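Local coordinates for putative glyoxalase superfamily protein (PDB 3IUZ) that probably acts as an iron(II)-dependent dioxygenase of the 2-oxoadipate dioxygenase/decarboxylase family, within the glyoxalase (VOC-like) superfamily, at residues F236-L249 with P299-F311. Residues are numbered along the deposited sequence; the frame is centred on the assembly and turned at random.
Sequences FNHATDRVDDVFGL and PGSFYEFITRDRF
H238 and F302 pair side by side on neighbouring parallel strands, the CB of H238 standing 3.4 Å from the centroid of the F302 ring, almost straight over its centre in a CH-pi contact. The two ring planes meet at 22°, and the rings are slid apart so that they barely overlap. H238 CG sits between its backbone N and carbonyl carbon (chi1 69°), as does F302 CG in its own residue, and both side chains point the same way. H238 ND1 gives a straight hydrogen bond to a lone pair of N237 OD1 (3.1 Å), which fixes the ring flip, while NE2 lies near E304 OE1 (3.4 Å) with poor hydrogen-bond geometry. That carboxylate oxygen takes the hydroxyl of T240, OG1 to OE1 2.7 Å, from above the carboxylate plane, and has a further partner in Q274. Beyond it, the methyls T240 CG2 and I306 CG2 press together at 3.4 Å.

On the face of A239, Y303 OH donates to D241 OD2 (2.7 Å), the phenol and carboxylate planes nearly perpendicular. In the conformers described, L249 CD2 lies over the F305 ring, offset toward its rim, and T307 OG1 donates to V243 O (2.7 Å) from above the carbonyl plane, where the chain turns into helix 246-252, N-capped by D245. Backbone bonds running from F302 N to N237 O through V243 N to I306 O keep the register.

R242 and R308, their guanidinium planes perpendicular, converge on D81 as shared salt-bridge partners, and R308 NH1 also bonds D322 O. Strand 238-242 is an interior strand of the mixed sheet, flanked by antiparallel strand 80-87 and parallel strand 293-306; helices 42-60 and 62-73 pack on the Y303 face.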
loop_
_atom_site.group_PDB
_atom_site.type_symbol
_atom_site.label_atom_id
_atom_site.label_comp_id
_atom_site.label_asym_id
_atom_site.label_seq_id
_atom_site.Cartn_x
_atom_site.Cartn_y
_atom_site.Cartn_z
ATOM N N PHE A 236 -0.892 -4.027 -1.177
ATOM C CA PHE A 236 0.052 -3.466 -0.188
ATOM C C PHE A 236 0.924 -4.576 0.468
ATOM O O PHE A 236 0.379 -5.587 0.961
ATOM C CB PHE A 236 -0.713 -2.732 0.938
ATOM C CG PHE A 236 -1.027 -1.245 0.687
ATOM C CD1 PHE A 236 -0.633 -0.575 -0.460
ATOM C CD2 PHE A 236 -1.702 -0.510 1.674
ATOM C CE1 PHE A 236 -0.949 0.783 -0.624
ATOM C CE2 PHE A 236 -1.995 0.840 1.509
ATOM C CZ PHE A 236 -1.610 1.487 0.392
ATOM N N ASN A 237 2.236 -4.364 0.505
ATOM C CA ASN A 237 3.186 -5.238 1.150
ATOM C C ASN A 237 3.141 -4.996 2.677
ATOM O O ASN A 237 3.298 -5.940 3.487
ATOM C CB ASN A 237 4.563 -4.928 0.621
ATOM C CG ASN A 237 5.654 -5.745 1.269
ATOM O OD1 ASN A 237 6.330 -5.246 2.127
ATOM N ND2 ASN A 237 5.821 -7.020 0.848
ATOM N N HIS A 238 2.935 -3.730 3.054
ATOM C CA HIS A 238 2.805 -3.376 4.436
ATOM C C HIS A 238 2.185 -2.002 4.580
ATOM O O HIS A 238 2.157 -1.206 3.608
ATOM C CB HIS A 238 4.171 -3.489 5.158
ATOM C CG HIS A 238 5.188 -2.458 4.750
ATOM N ND1 HIS A 238 6.202 -2.715 3.848
ATOM C CD2 HIS A 238 5.360 -1.172 5.147
ATOM C CE1 HIS A 238 6.965 -1.642 3.727
ATOM N NE2 HIS A 238 6.450 -0.681 4.473
ATOM N N ALA A 239 1.605 -1.777 5.753
ATOM C CA ALA A 239 1.213 -0.459 6.183
ATOM C C ALA A 239 2.040 -0.087 7.389
ATOM O O ALA A 239 2.369 -0.947 8.209
ATOM C CB ALA A 239 -0.249 -0.404 6.552
ATOM N N THR A 240 2.286 1.212 7.539
ATOM C CA THR A 240 3.158 1.721 8.585
ATOM C C THR A 240 2.490 2.786 9.408
ATOM O O THR A 240 1.789 3.669 8.877
ATOM C CB THR A 240 4.452 2.256 7.967
ATOM O OG1 THR A 240 5.053 1.206 7.215
ATOM C CG2 THR A 240 5.479 2.785 9.022
ATOM N N ASP A 241 2.749 2.734 10.707
ATOM C CA ASP A 241 2.016 3.521 11.707
ATOM C C ASP A 241 3.089 4.379 12.340
ATOM O O ASP A 241 4.104 3.852 12.815
ATOM C CB ASP A 241 1.363 2.544 12.698
ATOM C CG ASP A 241 0.590 3.198 13.828
ATOM O OD1 ASP A 241 0.590 4.447 13.987
ATOM O OD2 ASP A 241 -0.060 2.417 14.588
ATOM N N ARG A 242 2.868 5.694 12.320
ATOM C CA ARG A 242 3.845 6.648 12.828
ATOM C C ARG A 242 3.627 6.862 14.326
ATOM O O ARG A 242 2.573 7.389 14.740
ATOM C CB ARG A 242 3.767 7.990 12.087
ATOM C CG ARG A 242 4.873 8.948 12.502
ATOM C CD ARG A 242 4.660 10.356 11.878
ATOM N NE ARG A 242 4.518 10.269 10.414
ATOM C CZ ARG A 242 4.120 11.252 9.632
ATOM N NH1 ARG A 242 3.744 12.410 10.166
ATOM N NH2 ARG A 242 4.083 11.086 8.308
ATOM N N VAL A 243 4.608 6.447 15.126
ATOM C CA VAL A 243 4.503 6.447 16.587
ATOM C C VAL A 243 5.617 7.275 17.181
ATOM O O VAL A 243 6.630 7.587 16.514
ATOM C CB VAL A 243 4.503 4.994 17.188
ATOM C CG1 VAL A 243 3.286 4.188 16.656
ATOM C CG2 VAL A 243 5.825 4.231 16.849
ATOM N N ASP A 244 5.435 7.652 18.454
ATOM C CA ASP A 244 6.409 8.495 19.148
ATOM C C ASP A 244 7.704 7.786 19.399
ATOM O O ASP A 244 8.752 8.432 19.423
ATOM C CB ASP A 244 5.905 8.922 20.528
ATOM C CG ASP A 244 4.746 9.908 20.469
ATOM O OD1 ASP A 244 4.595 10.647 19.458
ATOM O OD2 ASP A 244 3.997 9.940 21.473
ATOM N N ASP A 245 7.652 6.478 19.648
ATOM C CA ASP A 245 8.835 5.745 20.061
ATOM C C ASP A 245 8.798 4.276 19.696
ATOM O O ASP A 245 8.216 3.462 20.414
ATOM C CB ASP A 245 9.058 5.876 21.594
ATOM C CG ASP A 245 10.221 4.997 22.113
ATOM O OD1 ASP A 245 11.174 4.652 21.387
ATOM O OD2 ASP A 245 10.163 4.617 23.282
ATOM N N VAL A 246 9.476 3.908 18.612
ATOM C CA VAL A 246 9.402 2.543 18.153
ATOM C C VAL A 246 10.082 1.605 19.117
ATOM O O VAL A 246 9.721 0.425 19.148
ATOM C CB VAL A 246 10.022 2.278 16.719
ATOM C CG1 VAL A 246 9.160 2.843 15.662
ATOM C CG2 VAL A 246 11.469 2.766 16.645
ATOM N N PHE A 247 11.093 2.088 19.853
ATOM C CA PHE A 247 11.872 1.215 20.739
ATOM C C PHE A 247 11.022 0.742 21.891
ATOM O O PHE A 247 10.937 -0.446 22.172
ATOM C CB PHE A 247 13.144 1.926 21.267
ATOM C CG PHE A 247 14.207 2.024 20.231
ATOM C CD1 PHE A 247 14.872 0.888 19.819
ATOM C CD2 PHE A 247 14.454 3.208 19.588
ATOM C CE1 PHE A 247 15.827 0.948 18.806
ATOM C CE2 PHE A 247 15.395 3.265 18.572
ATOM C CZ PHE A 247 16.071 2.150 18.179
ATOM N N GLY A 248 10.433 1.707 22.576
ATOM C CA GLY A 248 9.485 1.432 23.669
ATOM C C GLY A 248 8.340 0.536 23.189
ATOM O O GLY A 248 7.992 -0.424 23.849
ATOM N N LEU A 249 7.776 0.846 22.030
ATOM C CA LEU A 249 6.625 0.108 21.531
ATOM C C LEU A 249 7.009 -1.339 21.205
ATOM O O LEU A 249 6.293 -2.257 21.562
ATOM C CB LEU A 249 6.029 0.808 20.320
ATOM C CG LEU A 249 4.736 0.267 19.676
ATOM C CD1 LEU A 249 3.630 0.017 20.683
ATOM C CD2 LEU A 249 4.305 1.273 18.627
ATOM N N PRO A 299 4.152 -16.161 2.639
ATOM C CA PRO A 299 4.150 -14.906 3.390
ATOM C C PRO A 299 3.208 -13.895 2.768
ATOM O O PRO A 299 3.206 -13.733 1.552
ATOM C CB PRO A 299 5.586 -14.419 3.260
ATOM C CG PRO A 299 6.364 -15.597 2.992
ATOM C CD PRO A 299 5.494 -16.489 2.150
ATOM N N GLY A 300 2.433 -13.222 3.621
ATOM C CA GLY A 300 1.511 -12.222 3.190
ATOM C C GLY A 300 2.157 -10.867 3.476
ATOM O O GLY A 300 3.344 -10.638 3.242
ATOM N N SER A 301 1.367 -9.998 4.026
ATOM C CA SER A 301 1.786 -8.621 4.297
ATOM C C SER A 301 2.003 -8.406 5.790
ATOM O O SER A 301 1.716 -9.300 6.601
ATOM C CB SER A 301 0.692 -7.719 3.758
ATOM O OG SER A 301 0.617 -7.872 2.347
ATOM N N PHE A 302 2.473 -7.223 6.179
ATOM C CA PHE A 302 2.839 -6.931 7.575
ATOM C C PHE A 302 2.464 -5.509 7.995
ATOM O O PHE A 302 2.076 -4.658 7.149
ATOM C CB PHE A 302 4.325 -7.248 7.898
ATOM C CG PHE A 302 5.371 -6.424 7.154
ATOM C CD1 PHE A 302 5.851 -6.838 5.926
ATOM C CD2 PHE A 302 5.897 -5.261 7.706
ATOM C CE1 PHE A 302 6.843 -6.148 5.267
ATOM C CE2 PHE A 302 6.869 -4.528 7.035
ATOM C CZ PHE A 302 7.361 -4.988 5.810
ATOM N N TYR A 303 2.485 -5.291 9.304
ATOM C CA TYR A 303 2.197 -3.999 9.938
ATOM C C TYR A 303 3.482 -3.519 10.558
ATOM O O TYR A 303 4.134 -4.246 11.307
ATOM C CB TYR A 303 1.133 -4.169 11.015
ATOM C CG TYR A 303 0.509 -2.892 11.551
ATOM C CD1 TYR A 303 1.091 -2.186 12.594
ATOM C CD2 TYR A 303 -0.710 -2.452 11.082
ATOM C CE1 TYR A 303 0.514 -1.042 13.103
ATOM C CE2 TYR A 303 -1.319 -1.326 11.619
ATOM C CZ TYR A 303 -0.712 -0.623 12.601
ATOM O OH TYR A 303 -1.308 0.526 13.098
ATOM N N GLU A 304 3.836 -2.274 10.256
ATOM C CA GLU A 304 5.112 -1.711 10.595
ATOM C C GLU A 304 4.942 -0.406 11.375
ATOM O O GLU A 304 3.938 0.291 11.240
ATOM C CB GLU A 304 5.902 -1.437 9.296
ATOM C CG GLU A 304 7.262 -0.693 9.468
ATOM C CD GLU A 304 7.940 -0.479 8.129
ATOM O OE1 GLU A 304 7.634 0.513 7.432
ATOM O OE2 GLU A 304 8.740 -1.349 7.762
ATOM N N PHE A 305 5.936 -0.102 12.184
ATOM C CA PHE A 305 5.976 1.104 12.978
ATOM C C PHE A 305 7.161 1.966 12.554
ATOM O O PHE A 305 8.230 1.456 12.202
ATOM C CB PHE A 305 6.155 0.777 14.451
ATOM C CG PHE A 305 5.052 -0.024 15.022
ATOM C CD1 PHE A 305 3.843 0.545 15.317
ATOM C CD2 PHE A 305 5.206 -1.374 15.235
ATOM C CE1 PHE A 305 2.793 -0.201 15.837
ATOM C CE2 PHE A 305 4.141 -2.106 15.784
ATOM C CZ PHE A 305 2.951 -1.497 16.068
ATOM N N ILE A 306 6.976 3.285 12.656
ATOM C CA ILE A 306 8.025 4.210 12.264
ATOM C C ILE A 306 7.990 5.390 13.217
ATOM O O ILE A 306 6.919 5.808 13.647
ATOM C CB ILE A 306 7.823 4.705 10.820
ATOM C CG1 ILE A 306 9.063 5.474 10.309
ATOM C CG2 ILE A 306 6.539 5.535 10.691
ATOM C CD1 ILE A 306 9.108 5.491 8.714
ATOM N N THR A 307 9.173 5.881 13.569
ATOM C CA THR A 307 9.314 7.166 14.241
ATOM C C THR A 307 10.126 8.113 13.320
ATOM O O THR A 307 11.154 7.715 12.736
ATOM C CB THR A 307 9.972 7.018 15.648
ATOM O OG1 THR A 307 9.041 6.419 16.552
ATOM C CG2 THR A 307 10.388 8.374 16.217
ATOM N N ARG A 308 9.647 9.333 13.157
ATOM C CA ARG A 308 10.296 10.299 12.269
ATOM C C ARG A 308 10.592 11.523 13.119
ATOM O O ARG A 308 9.673 12.185 13.603
ATOM C CB ARG A 308 9.401 10.706 11.111
ATOM C CG ARG A 308 9.094 9.644 10.147
ATOM C CD ARG A 308 8.129 10.207 9.086
ATOM N NE ARG A 308 7.830 9.225 8.053
ATOM C CZ ARG A 308 8.692 8.776 7.155
ATOM N NH1 ARG A 308 9.950 9.239 7.072
ATOM N NH2 ARG A 308 8.263 7.888 6.278
ATOM N N ASP A 309 11.870 11.817 13.282
ATOM C CA ASP A 309 12.271 12.990 14.006
ATOM C C ASP A 309 11.834 14.245 13.249
ATOM O O ASP A 309 11.783 14.260 12.010
ATOM C CB ASP A 309 13.786 13.020 14.159
ATOM C CG ASP A 309 14.289 12.127 15.264
ATOM O OD1 ASP A 309 13.487 11.416 15.911
ATOM O OD2 ASP A 309 15.530 12.149 15.451
ATOM N N ARG A 310 11.549 15.293 14.003
ATOM C CA ARG A 310 11.220 16.598 13.425
ATOM C C ARG A 310 12.493 17.429 13.271
ATOM O O ARG A 310 13.428 17.282 14.061
ATOM C CB ARG A 310 10.180 17.311 14.308
ATOM N N PHE A 311 12.577 18.256 12.231
ATOM C CA PHE A 311 13.679 19.217 12.105
ATOM C C PHE A 311 13.375 20.429 13.003
ATOM O O PHE A 311 14.262 20.949 13.714
ATOM C CB PHE A 311 13.852 19.685 10.672
ATOM C CG PHE A 311 14.290 18.604 9.725
ATOM C CD1 PHE A 311 15.633 18.275 9.597
ATOM C CD2 PHE A 311 13.357 17.922 8.935
ATOM C CE1 PHE A 311 16.045 17.306 8.682
ATOM C CE2 PHE A 311 13.770 16.933 8.030
ATOM C CZ PHE A 311 15.111 16.630 7.910
HETATM O O HOH W 1 8.395 0.848 4.655
HETATM O O HOH W 2 7.445 9.841 14.837
#